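Local coordinates for protein butyryl-CoA dehydrogenase (PDB 6CXT) that belongs to the acyl-CoA dehydrogenase family of flavoproteins and binds flavin-adenine dinucleotide at sites built from more than one subunit, at residues I70-G75 and M298-A303; S238-R243 and W304-D309; G252-D257 and V328-D333; R336-L341 and G347-S352. All blocks are in the same frame, centred on the assembly; numbering follows the deposited sequence.

Contact 1: I70-G75 and M298-A303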
# COMPACT_ATOMS: atom_id res chain seq x y z
N ILE B 70 -28.35 -7.93 -11.66
CA ILE B 70 -29.38 -8.24 -10.64
C ILE B 70 -28.68 -8.72 -9.35
O ILE B 70 -29.05 -8.35 -8.24
CB ILE B 70 -30.34 -9.33 -11.17
CG1 ILE B 70 -31.28 -8.70 -12.21
CG2 ILE B 70 -31.11 -10.02 -10.03
CD1 ILE B 70 -31.88 -9.79 -13.12
N ILE B 71 -27.65 -9.54 -9.52
CA ILE B 71 -26.94 -10.08 -8.35
C ILE B 71 -26.31 -8.90 -7.55
O ILE B 71 -26.31 -8.88 -6.32
CB ILE B 71 -25.87 -11.11 -8.78
CG1 ILE B 71 -26.56 -12.37 -9.35
CG2 ILE B 71 -24.97 -11.50 -7.59
CD1 ILE B 71 -25.60 -13.39 -9.95
N GLU B 72 -25.71 -7.96 -8.30
CA GLU B 72 -25.13 -6.77 -7.66
C GLU B 72 -26.18 -6.06 -6.85
O GLU B 72 -25.92 -5.66 -5.70
CB GLU B 72 -24.60 -5.82 -8.73
CG GLU B 72 -23.98 -4.55 -8.15
CD GLU B 72 -23.64 -3.53 -9.24
OE1 GLU B 72 -23.64 -3.89 -10.45
OE2 GLU B 72 -23.38 -2.35 -8.89
N GLY B 73 -27.37 -5.87 -7.46
CA GLY B 73 -28.47 -5.22 -6.75
C GLY B 73 -28.82 -5.95 -5.46
O GLY B 73 -29.03 -5.34 -4.39
N LEU B 74 -28.87 -7.27 -5.54
CA LEU B 74 -29.17 -8.06 -4.31
C LEU B 74 -28.05 -7.91 -3.29
O LEU B 74 -28.32 -7.81 -2.11
CB LEU B 74 -29.38 -9.56 -4.63
CG LEU B 74 -30.64 -9.88 -5.47
CD1 LEU B 74 -30.66 -11.32 -5.97
CD2 LEU B 74 -31.89 -9.57 -4.62
N GLY B 75 -26.79 -7.90 -3.76
CA GLY B 75 -25.63 -7.76 -2.84
C GLY B 75 -25.70 -6.42 -2.14
O GLY B 75 -25.26 -6.31 -0.99
N MET B 298 -14.64 -3.49 -13.82
CA MET B 298 -13.94 -4.73 -14.10
C MET B 298 -14.88 -5.91 -14.16
O MET B 298 -14.69 -6.76 -15.00
CB MET B 298 -12.81 -4.97 -13.06
CG MET B 298 -11.79 -3.87 -13.30
SD MET B 298 -10.47 -4.01 -12.09
CE MET B 298 -9.56 -5.41 -12.71
N LEU B 299 -15.89 -5.90 -13.29
CA LEU B 299 -16.94 -6.94 -13.30
C LEU B 299 -17.74 -6.87 -14.61
O LEU B 299 -17.94 -7.90 -15.27
CB LEU B 299 -17.85 -6.67 -12.07
CG LEU B 299 -19.17 -7.46 -11.99
CD1 LEU B 299 -18.88 -8.97 -11.85
CD2 LEU B 299 -20.13 -6.90 -10.92
N TYR B 300 -18.20 -5.66 -14.95
CA TYR B 300 -19.00 -5.44 -16.18
C TYR B 300 -18.20 -5.88 -17.41
O TYR B 300 -18.71 -6.59 -18.27
CB TYR B 300 -19.46 -3.99 -16.31
CG TYR B 300 -20.46 -3.55 -15.25
CD1 TYR B 300 -21.05 -4.50 -14.34
CD2 TYR B 300 -20.79 -2.19 -15.12
CE1 TYR B 300 -21.96 -4.07 -13.40
CE2 TYR B 300 -21.72 -1.76 -14.17
CZ TYR B 300 -22.27 -2.71 -13.29
OH TYR B 300 -23.17 -2.29 -12.35
N TYR B 301 -16.92 -5.51 -17.44
CA TYR B 301 -16.06 -5.90 -18.51
C TYR B 301 -15.89 -7.42 -18.59
O TYR B 301 -16.01 -7.99 -19.70
CB TYR B 301 -14.72 -5.18 -18.44
CG TYR B 301 -13.80 -5.60 -19.55
CD1 TYR B 301 -14.12 -5.31 -20.90
CD2 TYR B 301 -12.62 -6.31 -19.27
CE1 TYR B 301 -13.26 -5.71 -21.94
CE2 TYR B 301 -11.76 -6.71 -20.32
CZ TYR B 301 -12.09 -6.38 -21.63
OH TYR B 301 -11.24 -6.80 -22.63
N ALA B 302 -15.64 -8.10 -17.44
CA ALA B 302 -15.47 -9.55 -17.42
C ALA B 302 -16.78 -10.20 -17.89
O ALA B 302 -16.70 -11.14 -18.70
CB ALA B 302 -15.14 -10.07 -16.02
N ALA B 303 -17.94 -9.72 -17.41
CA ALA B 303 -19.22 -10.31 -17.79
C ALA B 303 -19.47 -10.12 -19.29
O ALA B 303 -19.92 -11.04 -19.98
CB ALA B 303 -20.37 -9.75 -16.97

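Contact 2: S238-R243 and W304-D309. With FK4 (S-[2-({N-[(2R)-2-hydroxy-4-{[(R)-hydroxy(oxo)-lambda~5~-phosphanyl]oxy}-3,3-dimethylbutanoyl]-beta-alanyl}amino)ethyl] 1H-pyrrole-2-carbothioate), chain C.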
# COMPACT_ATOMS: atom_id res chain seq x y z
N SER B 238 -16.55 -23.99 -14.62
CA SER B 238 -17.49 -23.65 -13.53
C SER B 238 -16.89 -22.47 -12.70
O SER B 238 -17.60 -21.58 -12.31
CB SER B 238 -17.77 -24.90 -12.72
OG SER B 238 -17.36 -24.89 -11.40
N MET B 239 -15.58 -22.50 -12.47
CA MET B 239 -14.87 -21.36 -11.82
C MET B 239 -14.93 -20.11 -12.70
O MET B 239 -15.00 -19.00 -12.19
CB MET B 239 -13.44 -21.72 -11.49
CG MET B 239 -13.28 -22.63 -10.32
SD MET B 239 -14.18 -22.03 -8.83
CE MET B 239 -15.69 -23.05 -8.85
N ASP B 240 -14.95 -20.27 -14.01
CA ASP B 240 -15.14 -19.09 -14.85
C ASP B 240 -16.49 -18.44 -14.59
O ASP B 240 -16.60 -17.21 -14.51
CB ASP B 240 -14.90 -19.38 -16.32
CG ASP B 240 -14.65 -18.13 -17.12
OD1 ASP B 240 -13.61 -17.46 -16.86
OD2 ASP B 240 -15.49 -17.81 -17.98
N TRP B 241 -17.53 -19.25 -14.40
CA TRP B 241 -18.82 -18.75 -14.02
C TRP B 241 -18.82 -18.15 -12.59
O TRP B 241 -19.38 -17.08 -12.37
CB TRP B 241 -19.91 -19.87 -14.06
CG TRP B 241 -20.42 -20.09 -15.47
CD1 TRP B 241 -20.12 -21.15 -16.32
CD2 TRP B 241 -21.31 -19.24 -16.17
NE1 TRP B 241 -20.77 -20.98 -17.52
CE2 TRP B 241 -21.51 -19.83 -17.46
CE3 TRP B 241 -21.95 -18.03 -15.86
CZ2 TRP B 241 -22.29 -19.22 -18.43
CZ3 TRP B 241 -22.75 -17.46 -16.80
CH2 TRP B 241 -22.93 -18.07 -18.09
N GLU B 242 -18.26 -18.88 -11.66
CA GLU B 242 -18.33 -18.48 -10.24
C GLU B 242 -17.47 -17.21 -9.98
O GLU B 242 -17.93 -16.25 -9.38
CB GLU B 242 -17.84 -19.61 -9.35
CG GLU B 242 -18.06 -19.29 -7.88
CD GLU B 242 -17.65 -20.44 -7.00
OE1 GLU B 242 -18.49 -21.32 -6.76
OE2 GLU B 242 -16.50 -20.49 -6.52
N ARG B 243 -16.24 -17.21 -10.48
CA ARG B 243 -15.30 -16.10 -10.26
C ARG B 243 -15.87 -14.83 -10.89
O ARG B 243 -15.62 -13.74 -10.39
CB ARG B 243 -13.94 -16.45 -10.86
CG ARG B 243 -13.15 -17.47 -10.02
CD ARG B 243 -11.92 -17.88 -10.84
NE ARG B 243 -11.28 -19.03 -10.21
CZ ARG B 243 -10.43 -19.86 -10.83
NH1 ARG B 243 -10.15 -19.69 -12.12
NH2 ARG B 243 -9.88 -20.88 -10.17
N TRP B 304 -19.20 -8.93 -19.80
CA TRP B 304 -19.34 -8.68 -21.24
C TRP B 304 -18.43 -9.58 -22.04
O TRP B 304 -18.83 -10.14 -23.07
CB TRP B 304 -19.07 -7.20 -21.59
CG TRP B 304 -19.05 -6.96 -23.07
CD1 TRP B 304 -20.13 -6.72 -23.87
CD2 TRP B 304 -17.91 -6.96 -23.91
NE1 TRP B 304 -19.72 -6.57 -25.17
CE2 TRP B 304 -18.36 -6.71 -25.23
CE3 TRP B 304 -16.53 -7.13 -23.69
CZ2 TRP B 304 -17.50 -6.62 -26.33
CZ3 TRP B 304 -15.66 -7.05 -24.80
CH2 TRP B 304 -16.16 -6.79 -26.10
N GLN B 305 -17.18 -9.68 -21.61
CA GLN B 305 -16.21 -10.44 -22.37
C GLN B 305 -16.57 -11.94 -22.39
O GLN B 305 -16.36 -12.63 -23.41
CB GLN B 305 -14.80 -10.26 -21.84
CG GLN B 305 -13.81 -10.26 -22.98
CD GLN B 305 -12.40 -10.44 -22.54
OE1 GLN B 305 -12.10 -11.10 -21.52
NE2 GLN B 305 -11.49 -9.85 -23.29
N LYS B 306 -17.09 -12.43 -21.25
CA LYS B 306 -17.53 -13.82 -21.14
C LYS B 306 -18.64 -14.13 -22.14
O LYS B 306 -18.76 -15.27 -22.57
CB LYS B 306 -17.96 -14.15 -19.70
CG LYS B 306 -18.14 -15.63 -19.45
CD LYS B 306 -18.38 -15.94 -17.95
CE LYS B 306 -19.04 -17.32 -17.79
NZ LYS B 306 -18.20 -18.36 -18.44
N SER B 307 -19.44 -13.14 -22.50
CA SER B 307 -20.47 -13.28 -23.53
C SER B 307 -19.92 -13.25 -24.97
O SER B 307 -20.72 -13.36 -25.89
CB SER B 307 -21.50 -12.16 -23.40
OG SER B 307 -22.06 -12.13 -22.09
N GLN B 308 -18.62 -13.05 -25.18
CA GLN B 308 -18.03 -12.87 -26.53
C GLN B 308 -17.33 -14.09 -27.12
O GLN B 308 -16.80 -14.04 -28.24
CB GLN B 308 -17.01 -11.70 -26.58
CG GLN B 308 -17.55 -10.34 -26.12
CD GLN B 308 -18.90 -10.00 -26.73
OE1 GLN B 308 -19.01 -9.86 -27.94
NE2 GLN B 308 -19.91 -9.82 -25.89
N ASP B 309 -17.26 -15.19 -26.39
CA ASP B 309 -16.52 -16.37 -26.93
C ASP B 309 -15.10 -16.00 -27.42
O ASP B 309 -14.74 -16.16 -28.60
CB ASP B 309 -17.35 -17.10 -28.01
CG ASP B 309 -17.37 -18.60 -27.81
OD1 ASP B 309 -17.10 -19.07 -26.68
OD2 ASP B 309 -17.67 -19.30 -28.79
O01 FK4 C . -7.42 -23.02 -15.57
P02 FK4 C . -6.80 -24.36 -15.05
O03 FK4 C . -6.39 -24.42 -13.54
C04 FK4 C . -5.85 -23.27 -12.94
C05 FK4 C . -4.95 -23.53 -11.77
C06 FK4 C . -4.49 -22.15 -11.22
C07 FK4 C . -3.74 -24.36 -12.28
C08 FK4 C . -5.65 -24.37 -10.68
O09 FK4 C . -4.75 -24.90 -9.73
C10 FK4 C . -6.80 -23.62 -9.97
N11 FK4 C . -6.61 -23.47 -8.54
C12 FK4 C . -7.60 -22.77 -7.80
C13 FK4 C . -8.67 -23.72 -7.24
C14 FK4 C . -9.97 -23.06 -7.02
N15 FK4 C . -10.69 -23.71 -6.01
C16 FK4 C . -12.05 -23.26 -5.70
C17 FK4 C . -12.91 -24.41 -5.15
S18 FK4 C . -14.64 -24.05 -5.22
C19 FK4 C . -14.79 -22.61 -4.16
C20 FK4 C . -16.25 -22.40 -4.02
C21 FK4 C . -16.91 -21.60 -3.13
C22 FK4 C . -18.28 -21.74 -3.44
C23 FK4 C . -18.41 -22.65 -4.52
N24 FK4 C . -17.18 -23.06 -4.90
O25 FK4 C . -13.86 -22.34 -3.37
O26 FK4 C . -10.38 -22.10 -7.66
O27 FK4 C . -7.82 -23.11 -10.55
O28 FK4 C . -7.81 -25.44 -15.29

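Contact 3: G252-D257 and V328-D333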
# COMPACT_ATOMS: atom_id res chain seq x y z
N GLY B 252 -22.04 -5.02 -4.91
CA GLY B 252 -23.20 -4.47 -4.20
C GLY B 252 -22.93 -4.22 -2.71
O GLY B 252 -23.26 -3.13 -2.17
N ALA B 253 -22.31 -5.19 -2.03
CA ALA B 253 -22.03 -5.01 -0.61
C ALA B 253 -21.13 -3.75 -0.40
O ALA B 253 -21.31 -3.01 0.58
CB ALA B 253 -21.39 -6.25 0.01
N MET B 254 -20.19 -3.51 -1.30
CA MET B 254 -19.28 -2.35 -1.19
C MET B 254 -20.04 -1.04 -1.42
O MET B 254 -19.71 -0.06 -0.79
CB MET B 254 -18.09 -2.47 -2.18
CG MET B 254 -17.07 -3.47 -1.59
SD MET B 254 -15.63 -3.45 -2.68
CE MET B 254 -16.19 -4.43 -4.09
N GLN B 255 -21.02 -1.02 -2.32
CA GLN B 255 -21.86 0.21 -2.52
C GLN B 255 -22.56 0.53 -1.21
O GLN B 255 -22.56 1.69 -0.76
CB GLN B 255 -22.91 0.02 -3.65
CG GLN B 255 -23.69 1.33 -3.93
CD GLN B 255 -22.76 2.47 -4.39
OE1 GLN B 255 -22.10 2.35 -5.42
NE2 GLN B 255 -22.69 3.56 -3.62
N ARG B 256 -23.04 -0.50 -0.53
CA ARG B 256 -23.64 -0.33 0.79
C ARG B 256 -22.67 0.20 1.85
O ARG B 256 -23.01 1.16 2.56
CB ARG B 256 -24.35 -1.62 1.30
CG ARG B 256 -24.96 -1.41 2.71
CD ARG B 256 -25.70 -2.66 3.26
NE ARG B 256 -24.79 -3.82 3.35
CZ ARG B 256 -24.88 -4.93 2.60
NH1 ARG B 256 -25.86 -5.10 1.69
NH2 ARG B 256 -24.00 -5.91 2.81
N ASP B 257 -21.50 -0.41 1.98
CA ASP B 257 -20.44 0.13 2.83
C ASP B 257 -20.19 1.62 2.55
O ASP B 257 -20.10 2.43 3.49
CB ASP B 257 -19.08 -0.59 2.56
CG ASP B 257 -19.00 -2.00 3.20
OD1 ASP B 257 -19.89 -2.37 4.04
OD2 ASP B 257 -17.99 -2.73 2.89
N VAL B 328 -12.12 -6.37 1.02
CA VAL B 328 -11.36 -6.40 2.29
C VAL B 328 -11.03 -4.94 2.73
O VAL B 328 -11.22 -4.57 3.90
CB VAL B 328 -10.03 -7.23 2.10
CG1 VAL B 328 -9.06 -7.01 3.27
CG2 VAL B 328 -10.36 -8.74 2.00
N GLN B 329 -10.59 -4.12 1.80
CA GLN B 329 -10.24 -2.74 2.15
C GLN B 329 -11.49 -1.98 2.60
O GLN B 329 -11.42 -1.19 3.54
CB GLN B 329 -9.56 -2.05 0.97
CG GLN B 329 -8.24 -2.70 0.53
CD GLN B 329 -7.71 -2.10 -0.73
OE1 GLN B 329 -8.14 -2.47 -1.84
NE2 GLN B 329 -6.77 -1.19 -0.61
N SER B 330 -12.60 -2.21 1.91
CA SER B 330 -13.88 -1.59 2.25
C SER B 330 -14.31 -1.95 3.70
O SER B 330 -14.71 -1.09 4.50
CB SER B 330 -14.97 -2.05 1.25
OG SER B 330 -16.22 -1.39 1.57
N GLY B 331 -14.21 -3.26 4.04
CA GLY B 331 -14.54 -3.72 5.39
C GLY B 331 -13.65 -3.03 6.44
O GLY B 331 -14.15 -2.63 7.50
N ILE B 332 -12.35 -2.94 6.19
CA ILE B 332 -11.49 -2.30 7.15
C ILE B 332 -11.80 -0.78 7.23
O ILE B 332 -11.95 -0.21 8.31
CB ILE B 332 -10.01 -2.51 6.76
CG1 ILE B 332 -9.63 -4.02 6.92
CG2 ILE B 332 -9.09 -1.61 7.62
CD1 ILE B 332 -8.38 -4.32 6.10
N ASP B 333 -11.92 -0.15 6.08
CA ASP B 333 -12.12 1.32 6.06
C ASP B 333 -13.50 1.73 6.70
O ASP B 333 -13.60 2.74 7.43
CB ASP B 333 -12.03 1.84 4.62
CG ASP B 333 -10.60 1.94 4.14
OD1 ASP B 333 -9.69 1.95 4.96
OD2 ASP B 333 -10.37 2.13 2.95
O HOH W 1 -16.90 0.50 -0.34

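Contact 4: R336-L341 and G347-S352. With FAD (flavin-adenine dinucleotide), chain D.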
# COMPACT_ATOMS: atom_id res chain seq x y z
N ARG B 336 -12.90 1.80 10.33
CA ARG B 336 -12.17 2.98 10.65
C ARG B 336 -13.06 4.26 10.69
O ARG B 336 -12.95 5.02 11.57
CB ARG B 336 -11.03 3.18 9.67
CG ARG B 336 -9.92 2.15 9.70
CD ARG B 336 -8.84 2.61 8.78
NE ARG B 336 -7.78 1.69 8.46
CZ ARG B 336 -6.71 1.48 9.20
NH1 ARG B 336 -6.60 2.02 10.37
NH2 ARG B 336 -5.79 0.67 8.77
N VAL B 337 -13.92 4.39 9.72
CA VAL B 337 -14.77 5.58 9.54
C VAL B 337 -15.76 5.60 10.72
O VAL B 337 -16.03 6.68 11.28
CB VAL B 337 -15.56 5.56 8.20
CG1 VAL B 337 -16.73 6.59 8.18
CG2 VAL B 337 -14.63 5.78 7.01
N HIS B 338 -16.28 4.44 11.10
CA HIS B 338 -17.34 4.38 12.12
C HIS B 338 -16.77 4.40 13.55
O HIS B 338 -17.55 4.54 14.49
CB HIS B 338 -18.19 3.12 11.91
CG HIS B 338 -19.18 3.27 10.82
ND1 HIS B 338 -18.85 3.12 9.48
CD2 HIS B 338 -20.49 3.61 10.84
CE1 HIS B 338 -19.93 3.32 8.74
NE2 HIS B 338 -20.94 3.61 9.54
N GLY B 339 -15.46 4.20 13.71
CA GLY B 339 -14.80 4.19 15.06
C GLY B 339 -15.28 3.02 15.92
O GLY B 339 -15.60 1.94 15.38
N ALA B 340 -15.44 3.22 17.24
CA ALA B 340 -15.91 2.11 18.15
C ALA B 340 -17.21 1.57 17.74
O ALA B 340 -17.46 0.31 17.79
CB ALA B 340 -15.96 2.57 19.63
N LEU B 341 -18.08 2.45 17.24
CA LEU B 341 -19.38 1.97 16.79
C LEU B 341 -19.26 0.89 15.67
O LEU B 341 -20.09 -0.06 15.59
CB LEU B 341 -20.28 3.15 16.38
CG LEU B 341 -21.66 2.78 15.83
CD1 LEU B 341 -22.52 2.15 16.93
CD2 LEU B 341 -22.37 4.01 15.26
N GLY B 347 -23.21 -1.91 15.42
CA GLY B 347 -22.82 -0.91 14.44
C GLY B 347 -23.19 -1.30 13.02
O GLY B 347 -23.26 -0.41 12.13
N ARG B 348 -23.47 -2.61 12.84
CA ARG B 348 -23.85 -3.24 11.56
C ARG B 348 -22.89 -2.94 10.38
O ARG B 348 -23.28 -2.71 9.20
CB ARG B 348 -25.33 -3.08 11.23
CG ARG B 348 -25.96 -1.72 11.27
CD ARG B 348 -27.48 -1.86 11.06
NE ARG B 348 -27.98 -0.88 10.08
CZ ARG B 348 -28.19 -1.12 8.78
NH1 ARG B 348 -27.97 -2.32 8.24
NH2 ARG B 348 -28.65 -0.13 8.02
N VAL B 349 -21.63 -2.92 10.74
CA VAL B 349 -20.56 -2.62 9.81
C VAL B 349 -19.54 -3.76 9.70
O VAL B 349 -18.91 -3.95 8.64
CB VAL B 349 -19.91 -1.29 10.34
CG1 VAL B 349 -18.45 -1.12 10.02
CG2 VAL B 349 -20.76 -0.12 9.79
N ASN B 350 -19.34 -4.47 10.79
CA ASN B 350 -18.14 -5.34 10.90
C ASN B 350 -18.36 -6.68 10.16
O ASN B 350 -17.43 -7.47 10.05
CB ASN B 350 -17.64 -5.50 12.35
CG ASN B 350 -18.65 -6.21 13.25
OD1 ASN B 350 -19.50 -6.99 12.78
ND2 ASN B 350 -18.51 -6.01 14.56
N ASN B 351 -19.55 -6.92 9.60
CA ASN B 351 -19.71 -8.14 8.74
C ASN B 351 -18.98 -8.02 7.40
O ASN B 351 -18.56 -9.03 6.84
CB ASN B 351 -21.17 -8.44 8.45
CG ASN B 351 -21.83 -9.10 9.62
OD1 ASN B 351 -21.21 -9.86 10.37
ND2 ASN B 351 -23.05 -8.74 9.85
N SER B 352 -18.73 -6.81 6.93
CA SER B 352 -18.04 -6.68 5.68
C SER B 352 -16.64 -7.27 5.79
O SER B 352 -16.28 -8.04 4.88
CB SER B 352 -17.93 -5.20 5.20
OG SER B 352 -19.24 -4.80 5.04
PA FAD D . -14.94 9.14 16.23
O1A FAD D . -14.06 9.99 17.13
O2A FAD D . -16.40 9.42 15.94
O5B FAD D . -14.13 8.93 14.83
C5B FAD D . -14.74 8.35 13.66
C4B FAD D . -13.71 8.54 12.53
O4B FAD D . -13.40 9.94 12.37
C3B FAD D . -12.40 7.82 12.86
O3B FAD D . -11.90 7.39 11.59
C2B FAD D . -11.50 8.98 13.36
O2B FAD D . -10.08 8.71 13.25
C1B FAD D . -12.01 10.17 12.48
N9A FAD D . -11.65 11.44 13.16
C8A FAD D . -12.20 11.96 14.28
N7A FAD D . -11.52 13.10 14.65
C5A FAD D . -10.50 13.29 13.76
C6A FAD D . -9.42 14.27 13.52
N6A FAD D . -9.21 15.34 14.38
N1A FAD D . -8.60 14.06 12.45
C2A FAD D . -8.74 13.00 11.58
N3A FAD D . -9.73 12.09 11.74
C4A FAD D . -10.61 12.18 12.78
N1 FAD D . -12.92 4.67 25.70
C2 FAD D . -12.76 4.86 27.06
O2 FAD D . -13.03 6.02 27.49
N3 FAD D . -12.37 3.89 27.93
C4 FAD D . -12.16 2.63 27.50
O4 FAD D . -11.82 1.76 28.30
C4X FAD D . -12.32 2.33 26.03
N5 FAD D . -12.16 1.09 25.51
C5X FAD D . -12.37 0.81 24.20
C6 FAD D . -12.18 -0.53 23.76
C7 FAD D . -12.41 -0.85 22.40
C7M FAD D . -12.25 -2.28 21.95
C8 FAD D . -12.84 0.20 21.46
C8M FAD D . -13.07 -0.13 20.02
C9 FAD D . -12.99 1.53 21.88
C9A FAD D . -12.76 1.86 23.23
N10 FAD D . -12.94 3.19 23.73
C10 FAD D . -12.72 3.44 25.13
C1' FAD D . -13.36 4.28 22.87
C2' FAD D . -12.18 4.69 21.96
O2' FAD D . -11.13 5.38 22.66
C3' FAD D . -12.73 5.47 20.78
O3' FAD D . -13.51 4.54 20.01
C4' FAD D . -11.75 6.28 19.91
O4' FAD D . -11.20 7.40 20.68
C5' FAD D . -12.44 6.85 18.67
O5' FAD D . -13.63 7.53 19.09
P FAD D . -14.99 7.22 18.37
O1P FAD D . -16.09 8.11 18.95
O2P FAD D . -15.32 5.74 18.35
O3P FAD D . -14.83 7.65 16.83

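Contact 1: I70-G75 and M298-A303
Two helices, one from each end of the acyl-CoA dehydrogenase fold, are bridged here by E72 and Y300: helix 64-77 comes from the N-terminal domain and helix 279-306 from the C-terminal domain. The backbones stay well apart, with 9.9 Å between the CA atoms of E72 and L299, and the gap is spanned by two long side chains that meet at about a right angle. E72 is directed at the other helix, its CG anti to the backbone N (chi1 179°) and the rest of the chain extended, which carries the carboxylate outward to the phenol. Y300 reaches back with its hydroxyl, and the carboxylate oxygen arrives at the edge of the ring, in its plane, while the two flat groups are turned 42° against each other. Burial gives this single polar link its weight. K69 is hydrogen-bonded to the same hydroxyl, and R296 forms a salt bridge with OE2 of E72. K69 and R296, both positive, would probably favour an ionised carboxylate. W5 meets the tyrosine ring edge-to-face. The phenol itself donates from Y300 OH to the syn lone pair of E72 OE1, at a short 2.5 Å.

Contact 2: S238-R243 and W304-D309
D240 OD2 is gripped by two donors, K306 NZ across the contact and N312 ND2 in the loop beyond it. Within the helical C-terminal domain of the acyl-CoA dehydrogenase fold, this joins helix 231-245 to the last turn of helix 279-306. The salt bridge from K306 NZ to D240 OD2 is 2.8 Å long and meets the carboxylate on its anti side, 16° out of plane, with the two side chains coming from opposite directions. K306 does a second job on the way. Its chain, extended as far as CE, brings CE over one face of the W241 indole, and the bend at chi4 (56°) turns NZ over the five-membered ring while it still meets D240. CE sits 3.4 Å from the centroid of the six-membered ring of W241, a CH-pi contact, while NZ of K306 stands 3.7 Å from the centroid of the five-membered ring, a cation-pi contact 9° off the normal. One ammonium group is thus shared between a carboxylate and an aromatic face in a partly exposed setting. The helix carrying D240 and W241 also faces the ligand FK4. There the guanidinium of R243 has M239 CB over one face, its NE is bonded to the S363 carbonyl, and R243 NH2 donates to two ligand oxygens, FK4 O26 at 2.8 Å and FK4 O27 at 3.1 Å.

Contact 3: G252-D257 and V328-D333
D257 and S330 make the tight side of this contact, a short bond in which S330 OG donates to D257 OD2 at 2.6 Å. The oxygen is approached on its anti lone pair, away from OD1, which has a separate partner in the hydroxyl of S352. Pointing across at D257, S330 holds its OG anti to the backbone N (chi1 -178°), and this brings the hydroxyl up against the aspartate while leaving CB to pack. That packing is supplied by M254, whose CG lies 3.8 Å from S330 CB; the methionine passes along the flank of the serine and goes on to touch L292, A326 and F327. Both segments belong to the helix bundle of the acyl-CoA dehydrogenase C-terminal domain, where helix 248-267 and helix 313-338 run side by side in the same direction. Their local axes are 10.0 Å apart at an angle of 23°, and the backbones draw nearest at M254 and S330, with 6.4 Å between CA atoms. On the looser side a single ordered water bridges the two helices, and M288 of helix 279-306 packs against S330. The water donates to the M254 carbonyl O at 2.9 Å and also to S330 OG at 2.8 Å, so that S330 OG acts as acceptor here and as donor to D257 OD2.

Contact 4: R336-L341 and G347-S352
H338 lays its imidazole beneath a methyl of V349, the two side chains crossing obliquely. V349 CG2 stands over the centre of the H338 ring, 3.6 Å from the centroid and only 5° off the ring normal, a textbook CH-pi contact. This methyl is the branch anti to the valine's own carbonyl carbon, which leaves CG1 anti to the backbone N. No ring atom is singled out: CE1 and NE2 of H338 are each 3.7 Å from the methyl carbon, and the remaining ring atoms are scarcely farther. The histidine reaches this position with CG anti to the carbonyl carbon (chi1 -79°), and its rotation is further fixed by a bond from ND1 to the S334 carbonyl and by stacking with Y264. A second meeting place, nearer the turn, has no ring at all. The carbonyl O of L341 lies 3.1 Å from G347 CA in a CA-H...O contact, and the leucine adds CD1 at 4.0 Å from the same CA of G347. The lack of a side chain on G347 is what lets the carbonyl come so close.

The other side of 336-341 is given to flavin-adenine dinucleotide. Where helix 313-338 ends, G339 takes positive phi and the chain turns along FAD: FAD O3B donates to R336 O at 2.6 Å, and A340 N donates to FAD O2P at 2.8 Å, almost straight at 167°. The contact spans the connection from helix 313-338, through the short helix 340-343, to helix 351-359, with helix 248-267 alongside through C261 and Y264, and Y156 of the third subunit packing against A340 and L341.

In the fold
Contacts 1 and 3 are buried, contact 2 lies at the surface and contact 4 is partly buried. The two buried ones each rest on a hydroxyl giving a short bond to a carboxylate, and they touch one another where E72 and G75 approach helix 248-267. Contact 2 adjoins contact 1 along helix 279-306 but, nearer solvent, relies on a lysine shared by an acid and an indole. Contacts 3 and 4 both use helix 313-338 and lie about 10 Å apart between centres, yet between its two segments contact 4 relies on methyl-to-ring and CA-H...O approaches. Contacts 2 and 4, about 34 Å apart between centres, each turn one flank to a different bound ligand.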